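Local structure of imelysin (Bacteroides ovatus, 3N8U) at residues A[26-31]-A[257-262]; A[33-38]-A[247-252]; A[173-178]-A[192-197]. The protein is a mostly helical bacterial protein of the imelysin family, probably a peptidase, whose activity and substrate remain uncertain. One frame throughout, in Å; residues are numbered along the deposited sequence.

Interaction 1: A[26-31]-A[257-262]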
ATOM      1  N   ASN A  26      -8.693  21.339  10.725  1.00 17.67           N
ATOM      2  CA  ASN A  26      -9.466  21.302   9.485  1.00 17.50           C
ATOM      3  C   ASN A  26      -8.738  20.558   8.379  1.00 19.84           C
ATOM      4  O   ASN A  26      -9.372  19.795   7.632  1.00 18.38           O
ATOM      5  CB  ASN A  26      -9.916  22.687   9.058  1.00 20.17           C
ATOM      6  CG  ASN A  26     -11.048  23.173   9.924  1.00 37.74           C
ATOM      7  OD1 ASN A  26     -11.994  22.426  10.216  1.00 30.96           O
ATOM      8  ND2 ASN A  26     -10.927  24.385  10.448  1.00 34.09           N
ATOM      9  N   TYR A  27      -7.407  20.710   8.301  1.00 16.74           N
ATOM     10  CA  TYR A  27      -6.642  19.951   7.306  1.00 15.94           C
ATOM     11  C   TYR A  27      -6.803  18.441   7.597  1.00 16.92           C
ATOM     12  O   TYR A  27      -7.124  17.669   6.687  1.00 17.00           O
ATOM     13  CB  TYR A  27      -5.148  20.351   7.356  1.00 16.72           C
ATOM     14  CG  TYR A  27      -4.409  20.209   6.032  1.00 16.93           C
ATOM     15  CD1 TYR A  27      -4.713  19.177   5.147  1.00 18.43           C
ATOM     16  CD2 TYR A  27      -3.323  21.028   5.726  1.00 17.85           C
ATOM     17  CE1 TYR A  27      -4.030  19.034   3.943  1.00 17.38           C
ATOM     18  CE2 TYR A  27      -2.612  20.877   4.534  1.00 18.34           C
ATOM     19  CZ  TYR A  27      -2.945  19.847   3.664  1.00 18.73           C
ATOM     20  OH  TYR A  27      -2.259  19.677   2.479  1.00 18.49           O
HETATM   21  N   MSE A  28      -6.628  18.030   8.873  1.00 15.01           N
HETATM   22  CA  MSE A  28      -6.755  16.621   9.250  1.00 14.36           C
HETATM   23  C   MSE A  28      -8.148  16.086   8.916  1.00 17.38           C
HETATM   24  O   MSE A  28      -8.262  15.020   8.296  1.00 17.46           O
HETATM   25  CB  MSE A  28      -6.425  16.418  10.740  1.00 14.37           C
HETATM   26  CG  MSE A  28      -4.946  16.550  11.036  1.00 14.28           C
HETATM   27 SE   MSE A  28      -4.518  15.962  12.811  0.75 15.49          SE
HETATM   28  CE  MSE A  28      -5.768  17.122  13.832  1.00 16.85           C
ATOM     29  N   ARG A  29      -9.216  16.839   9.304  1.00 16.30           N
ATOM     30  CA  ARG A  29     -10.605  16.443   9.020  0.50 15.77           C
ATOM     31  C   ARG A  29     -10.798  16.213   7.517  1.00 19.14           C
ATOM     32  O   ARG A  29     -11.414  15.214   7.106  1.00 19.57           O
ATOM     33  CB  ARG A  29     -11.594  17.544   9.462  0.50 16.18           C
ATOM     34  CG  ARG A  29     -11.801  17.707  10.962  0.50 21.33           C
ATOM     35  CD  ARG A  29     -12.854  18.795  11.212  0.50 26.59           C
ATOM     36  NE  ARG A  29     -13.057  19.082  12.636  0.50 34.12           N
ATOM     37  CZ  ARG A  29     -12.716  20.226  13.224  0.50 41.89           C
ATOM     38  NH1 ARG A  29     -12.128  21.188  12.527  0.50 26.67           N
ATOM     39  NH2 ARG A  29     -12.936  20.405  14.520  0.50 31.10           N
ATOM     40  N   ASN A  30     -10.333  17.171   6.693  1.00 16.49           N
ATOM     41  CA  ASN A  30     -10.523  17.104   5.240  1.00 17.61           C
ATOM     42  C   ASN A  30      -9.775  15.925   4.624  1.00 19.23           C
ATOM     43  O   ASN A  30     -10.350  15.182   3.830  1.00 19.31           O
ATOM     44  CB  ASN A  30     -10.123  18.424   4.585  1.00 19.01           C
ATOM     45  CG  ASN A  30     -11.199  19.472   4.709  1.00 28.91           C
ATOM     46  OD1 ASN A  30     -12.322  19.296   4.232  1.00 36.02           O
ATOM     47  ND2 ASN A  30     -10.879  20.582   5.327  1.00 25.15           N
ATOM     48  N   VAL A  31      -8.509  15.717   5.032  1.00 16.26           N
ATOM     49  CA  VAL A  31      -7.729  14.591   4.511  1.00 15.72           C
ATOM     50  C   VAL A  31      -8.344  13.237   4.935  1.00 18.75           C
ATOM     51  O   VAL A  31      -8.465  12.321   4.107  1.00 17.08           O
ATOM     52  CB  VAL A  31      -6.240  14.737   4.889  1.00 18.55           C
ATOM     53  CG1 VAL A  31      -5.476  13.430   4.677  1.00 17.89           C
ATOM     54  CG2 VAL A  31      -5.606  15.859   4.085  1.00 19.08           C
ATOM     55  N   ILE A 257     -11.808  13.208  14.221  1.00 16.39           N
ATOM     56  CA  ILE A 257     -12.880  14.071  14.728  1.00 16.59           C
ATOM     57  C   ILE A 257     -12.754  14.226  16.249  1.00 18.30           C
ATOM     58  O   ILE A 257     -12.845  15.336  16.761  1.00 18.84           O
ATOM     59  CB  ILE A 257     -14.283  13.536  14.306  1.00 20.29           C
ATOM     60  CG1 ILE A 257     -14.484  13.627  12.766  1.00 21.40           C
ATOM     61  CG2 ILE A 257     -15.423  14.237  15.079  1.00 20.10           C
ATOM     62  CD1 ILE A 257     -14.429  15.041  12.127  1.00 27.63           C
ATOM     63  N   VAL A 258     -12.491  13.113  16.961  1.00 16.35           N
ATOM     64  CA  VAL A 258     -12.306  13.177  18.416  1.00 16.37           C
ATOM     65  C   VAL A 258     -11.157  14.167  18.741  1.00 16.91           C
ATOM     66  O   VAL A 258     -11.304  15.033  19.611  1.00 17.84           O
ATOM     67  CB  VAL A 258     -12.035  11.753  19.005  1.00 18.15           C
ATOM     68  CG1 VAL A 258     -11.431  11.837  20.413  1.00 17.30           C
ATOM     69  CG2 VAL A 258     -13.314  10.920  19.026  1.00 18.38           C
ATOM     70  N   LEU A 259     -10.025  14.025  18.030  1.00 15.71           N
ATOM     71  CA  LEU A 259      -8.835  14.843  18.246  1.00 15.48           C
ATOM     72  C   LEU A 259      -9.118  16.320  17.933  1.00 17.90           C
ATOM     73  O   LEU A 259      -8.807  17.196  18.741  1.00 17.72           O
ATOM     74  CB  LEU A 259      -7.707  14.291  17.345  1.00 15.59           C
ATOM     75  CG  LEU A 259      -6.458  15.159  17.172  1.00 16.83           C
ATOM     76  CD1 LEU A 259      -5.769  15.445  18.529  1.00 16.50           C
ATOM     77  CD2 LEU A 259      -5.487  14.507  16.218  1.00 16.27           C
ATOM     78  N   ALA A 260      -9.781  16.580  16.794  1.00 17.42           N
ATOM     79  CA  ALA A 260     -10.084  17.938  16.365  1.00 18.85           C
ATOM     80  C   ALA A 260     -11.024  18.631  17.338  1.00 21.68           C
ATOM     81  O   ALA A 260     -10.858  19.827  17.592  1.00 22.16           O
ATOM     82  CB  ALA A 260     -10.690  17.914  14.972  1.00 20.32           C
ATOM     83  N   ASP A 261     -11.994  17.875  17.925  1.00 19.03           N
ATOM     84  CA  ASP A 261     -12.978  18.430  18.859  1.00 19.27           C
ATOM     85  C   ASP A 261     -12.400  18.674  20.242  1.00 22.42           C
ATOM     86  O   ASP A 261     -12.882  19.569  20.956  1.00 22.16           O
ATOM     87  CB  ASP A 261     -14.210  17.512  18.971  1.00 21.38           C
ATOM     88  CG  ASP A 261     -15.122  17.536  17.761  1.00 29.77           C
ATOM     89  OD1 ASP A 261     -14.948  18.437  16.898  1.00 31.06           O
ATOM     90  OD2 ASP A 261     -15.987  16.637  17.653  1.00 33.21           O
ATOM     91  N   ASN A 262     -11.430  17.827  20.666  1.00 18.90           N
ATOM     92  CA  ASN A 262     -10.831  17.972  21.993  1.00 19.74           C
ATOM     93  C   ASN A 262      -9.368  17.626  21.906  1.00 19.17           C
ATOM     94  O   ASN A 262      -8.955  16.519  22.269  1.00 18.48           O
ATOM     95  CB  ASN A 262     -11.537  17.101  23.040  1.00 23.03           C
ATOM     96  CG  ASN A 262     -12.892  17.608  23.434  1.00 37.59           C
ATOM     97  OD1 ASN A 262     -13.027  18.593  24.182  1.00 29.69           O
ATOM     98  ND2 ASN A 262     -13.931  16.920  22.977  1.00 24.42           N
TER
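The guanidinium of R29 lies over the methyl of A260, whose CB sits 3.4 Å from NH2 of R29 and under one face of the flat group, displaced toward its rim. The small methyl of A260 lets the guanidinium lie close over it. With CG beside the backbone N (chi1 -73°) and the rest of the chain stretched out as far as NE, R29 reaches along the neighbouring helix; on the way its CG packs on CD1 of I257 at 3.9 Å, the two side chains running nearly perpendicular. At the edge of the guanidinium stands D261, and the R29 NH2 to D261 OD1 distance of 3.7 Å makes a long salt bridge, the carboxylate turned 45° out of the guanidinium plane. On the buried flank, selenomethionine M28 bends at chi3 to bring CE within 3.6 Å of CD2 of L259; helix 343-351 touches M28 and helix 265-283 touches L259. Helices 21-47 and 223-261, antiparallel at 164°, thus meet through apolar side chains inside and charged ones outside, with the arginine's carbons serving the packing and its loosely paired charge probably adding only modest electrostatic attraction.

Interaction 2: A[33-38]-A[247-252]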
ATOM      1  N   ALA A  33     -11.529  12.678   5.693  1.00 17.25           N
ATOM      2  CA  ALA A  33     -12.815  12.517   5.011  1.00 17.26           C
ATOM      3  C   ALA A  33     -12.571  11.968   3.581  1.00 20.05           C
ATOM      4  O   ALA A  33     -13.280  11.066   3.135  1.00 20.34           O
ATOM      5  CB  ALA A  33     -13.541  13.853   4.944  1.00 18.79           C
ATOM      6  N   LEU A  34     -11.553  12.502   2.882  1.00 16.92           N
ATOM      7  CA  LEU A  34     -11.216  12.027   1.531  1.00 18.00           C
ATOM      8  C   LEU A  34     -10.710  10.580   1.558  1.00 20.52           C
ATOM      9  O   LEU A  34     -11.072   9.809   0.676  1.00 20.21           O
ATOM     10  CB  LEU A  34     -10.170  12.950   0.892  1.00 17.90           C
ATOM     11  CG  LEU A  34     -10.715  14.324   0.476  1.00 19.40           C
ATOM     12  CD1 LEU A  34      -9.589  15.275   0.192  1.00 20.24           C
ATOM     13  CD2 LEU A  34     -11.652  14.200  -0.743  1.00 21.58           C
ATOM     14  N   LEU A  35      -9.941  10.194   2.605  1.00 16.17           N
ATOM     15  CA  LEU A  35      -9.449   8.805   2.747  1.00 16.78           C
ATOM     16  C   LEU A  35     -10.630   7.865   2.965  1.00 20.31           C
ATOM     17  O   LEU A  35     -10.651   6.754   2.421  1.00 18.62           O
ATOM     18  CB  LEU A  35      -8.463   8.699   3.928  1.00 16.12           C
ATOM     19  CG  LEU A  35      -7.040   9.104   3.608  1.00 17.89           C
ATOM     20  CD1 LEU A  35      -6.260   9.353   4.881  1.00 17.98           C
ATOM     21  CD2 LEU A  35      -6.322   7.991   2.785  1.00 16.97           C
ATOM     22  N   LYS A  36     -11.641   8.332   3.728  1.00 18.86           N
ATOM     23  CA  LYS A  36     -12.854   7.567   4.002  0.60 19.00           C
ATOM     24  C   LYS A  36     -13.625   7.354   2.683  1.00 21.53           C
ATOM     25  O   LYS A  36     -14.057   6.233   2.380  1.00 21.84           O
ATOM     26  CB  LYS A  36     -13.694   8.341   5.038  0.60 22.08           C
ATOM     27  CG  LYS A  36     -15.087   7.820   5.298  0.60 26.13           C
ATOM     28  CD  LYS A  36     -15.617   8.456   6.576  0.60 25.48           C
ATOM     29  CE  LYS A  36     -17.118   8.423   6.664  0.60 43.04           C
ATOM     30  NZ  LYS A  36     -17.612   9.300   7.758  0.60 46.43           N
ATOM     31  N   THR A  37     -13.776   8.432   1.886  1.00 19.73           N
ATOM     32  CA  THR A  37     -14.464   8.383   0.603  1.00 20.82           C
ATOM     33  C   THR A  37     -13.746   7.450  -0.366  1.00 22.41           C
ATOM     34  O   THR A  37     -14.389   6.600  -1.002  1.00 23.11           O
ATOM     35  CB  THR A  37     -14.615   9.794   0.037  1.00 23.95           C
ATOM     36  OG1 THR A  37     -15.434  10.533   0.937  1.00 23.47           O
ATOM     37  CG2 THR A  37     -15.229   9.804  -1.379  1.00 25.07           C
ATOM     38  N   ASP A  38     -12.417   7.600  -0.484  1.00 19.59           N
ATOM     39  CA  ASP A  38     -11.644   6.780  -1.406  1.00 19.25           C
ATOM     40  C   ASP A  38     -11.731   5.303  -1.060  1.00 22.06           C
ATOM     41  O   ASP A  38     -11.969   4.473  -1.959  1.00 20.64           O
ATOM     42  CB  ASP A  38     -10.195   7.262  -1.440  1.00 19.45           C
ATOM     43  CG  ASP A  38     -10.015   8.607  -2.132  1.00 20.72           C
ATOM     44  OD1 ASP A  38     -10.871   8.963  -3.000  1.00 24.33           O
ATOM     45  OD2 ASP A  38      -9.026   9.284  -1.838  1.00 19.69           O
ATOM     46  N   GLU A 247     -13.523  -0.021   6.582  1.00 19.00           N
ATOM     47  CA  GLU A 247     -13.894   0.037   7.998  1.00 18.70           C
ATOM     48  C   GLU A 247     -12.886   0.824   8.792  1.00 21.20           C
ATOM     49  O   GLU A 247     -13.253   1.654   9.630  1.00 20.06           O
ATOM     50  CB  GLU A 247     -14.004  -1.380   8.574  1.00 20.54           C
ATOM     51  CG  GLU A 247     -15.223  -2.137   8.084  1.00 23.68           C
ATOM     52  CD  GLU A 247     -15.291  -3.601   8.486  1.00 41.75           C
ATOM     53  OE1 GLU A 247     -14.358  -4.087   9.166  1.00 38.24           O
ATOM     54  OE2 GLU A 247     -16.292  -4.259   8.127  1.00 39.63           O
ATOM     55  N   LYS A 248     -11.602   0.587   8.528  1.00 16.80           N
ATOM     56  CA  LYS A 248     -10.540   1.233   9.295  0.50 15.89           C
ATOM     57  C   LYS A 248     -10.304   2.686   8.913  1.00 18.93           C
ATOM     58  O   LYS A 248      -9.934   3.490   9.776  1.00 17.31           O
ATOM     59  CB  LYS A 248      -9.271   0.386   9.284  0.50 17.58           C
ATOM     60  CG  LYS A 248      -9.495  -0.924  10.038  0.50 15.49           C
ATOM     61  CD  LYS A 248      -8.397  -1.940   9.820  0.50 22.28           C
ATOM     62  CE  LYS A 248      -8.614  -3.159  10.696  0.50 22.08           C
ATOM     63  NZ  LYS A 248      -9.808  -3.954  10.272  0.50 23.45           N
ATOM     64  N   ASN A 249     -10.633   3.063   7.658  1.00 16.78           N
ATOM     65  CA  ASN A 249     -10.543   4.478   7.278  1.00 16.09           C
ATOM     66  C   ASN A 249     -11.715   5.234   7.903  1.00 19.05           C
ATOM     67  O   ASN A 249     -11.552   6.387   8.285  1.00 18.50           O
ATOM     68  CB  ASN A 249     -10.456   4.686   5.777  1.00 18.65           C
ATOM     69  CG  ASN A 249      -9.049   4.511   5.246  1.00 18.46           C
ATOM     70  OD1 ASN A 249      -8.141   4.078   5.960  1.00 18.77           O
ATOM     71  ND2 ASN A 249      -8.817   4.945   4.017  1.00 18.92           N
ATOM     72  N   ASP A 250     -12.863   4.558   8.075  1.00 18.78           N
ATOM     73  CA  ASP A 250     -14.012   5.149   8.769  0.60 18.60           C
ATOM     74  C   ASP A 250     -13.591   5.410  10.225  1.00 21.64           C
ATOM     75  O   ASP A 250     -13.800   6.505  10.747  1.00 21.22           O
ATOM     76  CB  ASP A 250     -15.218   4.183   8.727  0.60 20.78           C
ATOM     77  CG  ASP A 250     -15.960   4.130   7.396  0.60 24.36           C
ATOM     78  OD1 ASP A 250     -15.647   4.942   6.510  0.60 25.31           O
ATOM     79  OD2 ASP A 250     -16.889   3.311   7.270  0.60 28.50           O
ATOM     80  N   ALA A 251     -12.947   4.391  10.874  1.00 19.19           N
ATOM     81  CA  ALA A 251     -12.498   4.540  12.265  1.00 18.68           C
ATOM     82  C   ALA A 251     -11.436   5.635  12.385  1.00 20.93           C
ATOM     83  O   ALA A 251     -11.449   6.404  13.343  1.00 19.09           O
ATOM     84  CB  ALA A 251     -11.967   3.219  12.795  1.00 18.66           C
ATOM     85  N   LEU A 252     -10.556   5.750  11.382  1.00 17.07           N
ATOM     86  CA  LEU A 252      -9.516   6.777  11.383  1.00 15.96           C
ATOM     87  C   LEU A 252     -10.141   8.180  11.320  1.00 17.93           C
ATOM     88  O   LEU A 252      -9.715   9.074  12.052  1.00 16.69           O
ATOM     89  CB  LEU A 252      -8.584   6.554  10.190  1.00 16.29           C
ATOM     90  CG  LEU A 252      -7.520   7.612   9.906  1.00 17.78           C
ATOM     91  CD1 LEU A 252      -6.615   7.847  11.134  1.00 16.49           C
ATOM     92  CD2 LEU A 252      -6.667   7.179   8.708  1.00 17.77           C
TER
HETATM   93  O   HOH W   1     -16.924   7.664   9.959  0.50 33.23           O
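ND2 of N249 donates a hydrogen bond to the backbone O of L35, 3.0 Å long and fairly straight at 155°, joining two antiparallel helices of the imelysin helical bundle, 21-47 and 223-261. The acceptor lies close to the amide plane of N249, whereas the donor approaches from above the carbonyl plane of L35, well off the direction of the carbonyl lone pairs. A helix carbonyl usually serves the amide four residues on, and an approach from above its plane lets it accept a side-chain N-H from the neighbouring helix as well. Asparagine fits here: it is short enough for axes 8.5 Å apart, and with CG beside the backbone N (chi1 -82°) it turns its amide to the carbonyl while CB rests 4.1 Å from CA of K36. Replacing N249 by an alanine would probably leave the L35 carbonyl without this cross-helix donor and open a gap beside the L35 side chain, whose CB packs against the amide.

Toward the interior, L35 and L252 make a looser apolar contact, CD1 of L35 to CD2 of L252 being 4.4 Å; F344 touches both leucines and N249, and M302 also packs on L35 and N249. These surroundings suit branched hydrocarbon chains. On the outer side, K36 leaves its backbone with CG anti to N (chi1 171°) and runs across the carboxylate of D250. In the conformers described, both residues being modelled in two, OD1 of D250 lies beside the lysine's methylenes. Their opposite charges probably still attract, as NZ of K36 is 4.9 Å from OD1 of D250. NZ instead donates to a water at 2.8 Å, and that water makes a weak hydrogen bond to the backbone O of D250.

Interaction 3: A[173-178]-A[192-197]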
ATOM      1  N   LYS A 173      11.549 -10.955   6.490  1.00 13.11           N
ATOM      2  CA  LYS A 173      12.522 -11.004   7.575  1.00 14.36           C
ATOM      3  C   LYS A 173      13.661  -9.994   7.346  1.00 15.25           C
ATOM      4  O   LYS A 173      14.081  -9.313   8.303  1.00 15.75           O
ATOM      5  CB  LYS A 173      13.090 -12.420   7.706  1.00 15.70           C
ATOM      6  CG  LYS A 173      14.153 -12.518   8.807  1.00 25.27           C
ATOM      7  CD  LYS A 173      14.580 -13.952   9.110  1.00 39.24           C
ATOM      8  CE  LYS A 173      15.768 -14.007  10.070  1.00 48.81           C
ATOM      9  NZ  LYS A 173      15.628 -13.043  11.206  1.00 48.56           N
ATOM     10  N   ALA A 174      14.129  -9.846   6.087  1.00 12.92           N
ATOM     11  CA  ALA A 174      15.252  -8.930   5.807  1.00 12.66           C
ATOM     12  C   ALA A 174      14.841  -7.476   6.049  1.00 12.45           C
ATOM     13  O   ALA A 174      15.619  -6.683   6.591  1.00 13.46           O
ATOM     14  CB  ALA A 174      15.757  -9.107   4.388  1.00 13.63           C
ATOM     15  N   ILE A 175      13.592  -7.144   5.737  1.00 10.22           N
ATOM     16  CA  ILE A 175      13.152  -5.767   5.992  1.00 10.41           C
ATOM     17  C   ILE A 175      13.047  -5.554   7.511  1.00 12.75           C
ATOM     18  O   ILE A 175      13.481  -4.507   8.028  1.00 12.96           O
ATOM     19  CB  ILE A 175      11.816  -5.483   5.280  1.00 12.02           C
ATOM     20  CG1 ILE A 175      12.001  -5.580   3.722  1.00 12.18           C
ATOM     21  CG2 ILE A 175      11.300  -4.078   5.676  1.00 12.07           C
ATOM     22  CD1 ILE A 175      10.691  -5.629   2.960  1.00 14.19           C
ATOM     23  N   GLN A 176      12.478  -6.533   8.239  1.00 12.41           N
ATOM     24  CA  GLN A 176      12.361  -6.428   9.700  1.00 13.50           C
ATOM     25  C   GLN A 176      13.738  -6.359  10.378  1.00 15.20           C
ATOM     26  O   GLN A 176      13.877  -5.683  11.409  1.00 14.92           O
ATOM     27  CB  GLN A 176      11.534  -7.587  10.269  1.00 14.50           C
ATOM     28  CG  GLN A 176      10.035  -7.440   9.941  1.00 13.89           C
ATOM     29  CD  GLN A 176       9.403  -6.307  10.741  1.00 17.47           C
ATOM     30  OE1 GLN A 176       9.432  -6.306  11.991  1.00 16.65           O
ATOM     31  NE2 GLN A 176       8.827  -5.326  10.050  1.00 14.15           N
ATOM     32  N   ASP A 177      14.772  -6.971   9.742  1.00 13.06           N
ATOM     33  CA  ASP A 177      16.145  -6.969  10.261  1.00 13.53           C
ATOM     34  C   ASP A 177      16.844  -5.616  10.124  1.00 17.12           C
ATOM     35  O   ASP A 177      17.873  -5.408  10.762  1.00 15.98           O
ATOM     36  CB  ASP A 177      16.979  -8.072   9.612  1.00 15.19           C
ATOM     37  CG  ASP A 177      16.693  -9.462  10.151  1.00 27.58           C
ATOM     38  OD1 ASP A 177      16.035  -9.567  11.201  1.00 28.54           O
ATOM     39  OD2 ASP A 177      17.153 -10.434   9.537  1.00 30.99           O
ATOM     40  N   ILE A 178      16.328  -4.712   9.280  1.00 12.97           N
ATOM     41  CA  ILE A 178      16.903  -3.366   9.241  1.00 12.34           C
ATOM     42  C   ILE A 178      16.676  -2.787  10.648  1.00 14.03           C
ATOM     43  O   ILE A 178      15.573  -2.899  11.193  1.00 13.61           O
ATOM     44  CB  ILE A 178      16.207  -2.485   8.184  1.00 13.47           C
ATOM     45  CG1 ILE A 178      16.368  -3.093   6.766  1.00 13.81           C
ATOM     46  CG2 ILE A 178      16.734  -1.016   8.252  1.00 15.16           C
ATOM     47  CD1 ILE A 178      15.525  -2.377   5.704  1.00 12.46           C
ATOM     48  N   VAL A 192      20.980  -3.279   2.416  1.00 13.32           N
ATOM     49  CA  VAL A 192      21.435  -3.970   1.214  1.00 13.53           C
ATOM     50  C   VAL A 192      20.843  -5.408   1.166  1.00 15.16           C
ATOM     51  O   VAL A 192      20.334  -5.830   0.124  1.00 14.39           O
ATOM     52  CB  VAL A 192      22.973  -3.995   1.121  1.00 17.47           C
ATOM     53  CG1 VAL A 192      23.446  -4.838  -0.080  1.00 18.21           C
ATOM     54  CG2 VAL A 192      23.523  -2.571   1.024  1.00 17.03           C
ATOM     55  N   ALA A 193      20.847  -6.121   2.316  1.00 13.10           N
ATOM     56  CA  ALA A 193      20.306  -7.510   2.377  1.00 13.69           C
ATOM     57  C   ALA A 193      18.797  -7.503   2.073  1.00 14.71           C
ATOM     58  O   ALA A 193      18.291  -8.399   1.370  1.00 15.27           O
ATOM     59  CB  ALA A 193      20.560  -8.123   3.750  1.00 15.46           C
ATOM     60  N   ALA A 194      18.088  -6.447   2.508  1.00 13.50           N
ATOM     61  CA  ALA A 194      16.655  -6.342   2.186  1.00 12.18           C
ATOM     62  C   ALA A 194      16.434  -6.085   0.714  1.00 14.05           C
ATOM     63  O   ALA A 194      15.533  -6.692   0.117  1.00 14.26           O
ATOM     64  CB  ALA A 194      16.004  -5.247   3.018  1.00 12.69           C
HETATM   65  N   MSE A 195      17.283  -5.233   0.094  1.00 12.07           N
HETATM   66  CA  MSE A 195      17.176  -4.994  -1.338  1.00 11.14           C
HETATM   67  C   MSE A 195      17.435  -6.285  -2.092  1.00 13.85           C
HETATM   68  O   MSE A 195      16.695  -6.622  -3.026  1.00 13.87           O
HETATM   69  CB  MSE A 195      18.124  -3.890  -1.791  1.00 11.48           C
HETATM   70  CG  MSE A 195      17.676  -2.532  -1.271  1.00 10.64           C
HETATM   71 SE   MSE A 195      19.000  -1.149  -1.713  0.75 11.47          SE
HETATM   72  CE  MSE A 195      18.747  -0.995  -3.677  1.00 13.10           C
ATOM     73  N   ASP A 196      18.477  -7.031  -1.679  1.00 12.15           N
ATOM     74  CA  ASP A 196      18.819  -8.300  -2.340  1.00 13.05           C
ATOM     75  C   ASP A 196      17.656  -9.279  -2.257  1.00 14.85           C
ATOM     76  O   ASP A 196      17.291  -9.907  -3.288  1.00 15.17           O
ATOM     77  CB  ASP A 196      20.081  -8.935  -1.718  1.00 15.68           C
ATOM     78  CG  ASP A 196      21.376  -8.196  -2.018  1.00 20.75           C
ATOM     79  OD1 ASP A 196      21.370  -7.323  -2.917  1.00 25.15           O
ATOM     80  OD2 ASP A 196      22.392  -8.503  -1.372  1.00 26.34           O
ATOM     81  N   ALA A 197      17.084  -9.444  -1.034  1.00 13.54           N
ATOM     82  CA  ALA A 197      15.958 -10.379  -0.814  1.00 13.85           C
ATOM     83  C   ALA A 197      14.709  -9.971  -1.637  1.00 14.93           C
ATOM     84  O   ALA A 197      14.022 -10.838  -2.198  1.00 13.17           O
ATOM     85  CB  ALA A 197      15.625 -10.481   0.668  1.00 14.72           C
TER
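Helices 158-177 and 189-214 run antiparallel here, their axes 8.2 Å apart at closest and 164° between their directions, with the CA atoms of A174 and A194 only 4.7 Å from each other. Such closeness depends on small residues. The methyl of A174 points at the other helix and reaches past its side chains to the backbone, CB of A174 lying 3.6 Å from CA of A194. It also touches the next turn, where CB of A197 is 4.0 Å from CB of A174. In return A194 points its own methyl at the first helix, with CB 3.9 Å from the backbone O of A174. Each alanine thus rests on the main chain of its partner, which is why small residues suit this close approach.

Two isoleucines close round the methyl of A194. I175 approaches with CG1, 4.1 Å from CB of A194; this branch stands beside the backbone N of I175 (chi1 -64°). I178, just after D177, sends its extended outer branch across so that its CD1 lies 4.0 Å from CB of A194. Their branched hydrocarbon chains flank the alanine contact. Beyond the pair, I175 continues the apolar layer against V89 of helix 71-102 and Y125 and I129 of helix 121-137. Charged groups keep to the outside, where NZ of K173 and OD2 of D177, one turn apart, form a salt bridge of 3.5 Å. Successive helices packed at short range through facing alanines, with a connecting segment between them, make an antiparallel helical hairpin, its close spacing reminiscent of an Alacoil, here one element of a larger helical bundle.

In the fold
Interactions 1 and 2 are two levels of one seam: both join helix 21-47 to helix 223-261, their centres lie 13 Å apart, and because the helices run antiparallel, 33-38 with 247-252 is nested within the loop closed by 26-31 and 257-262. Interaction 3 pairs helices 158-177 and 189-214, close in sequence, and is nested inside both loops. Its centre lies about 37 Å from that of interaction 1 and 31 Å from that of interaction 2, on the opposite side of the chain's centre from the latter. Helix 223-261 follows helix 189-214, so the chain passes from the local hairpin into the long-range seam, which ties the N-terminal helix 21-47 to the later helix 223-261 in one helical body.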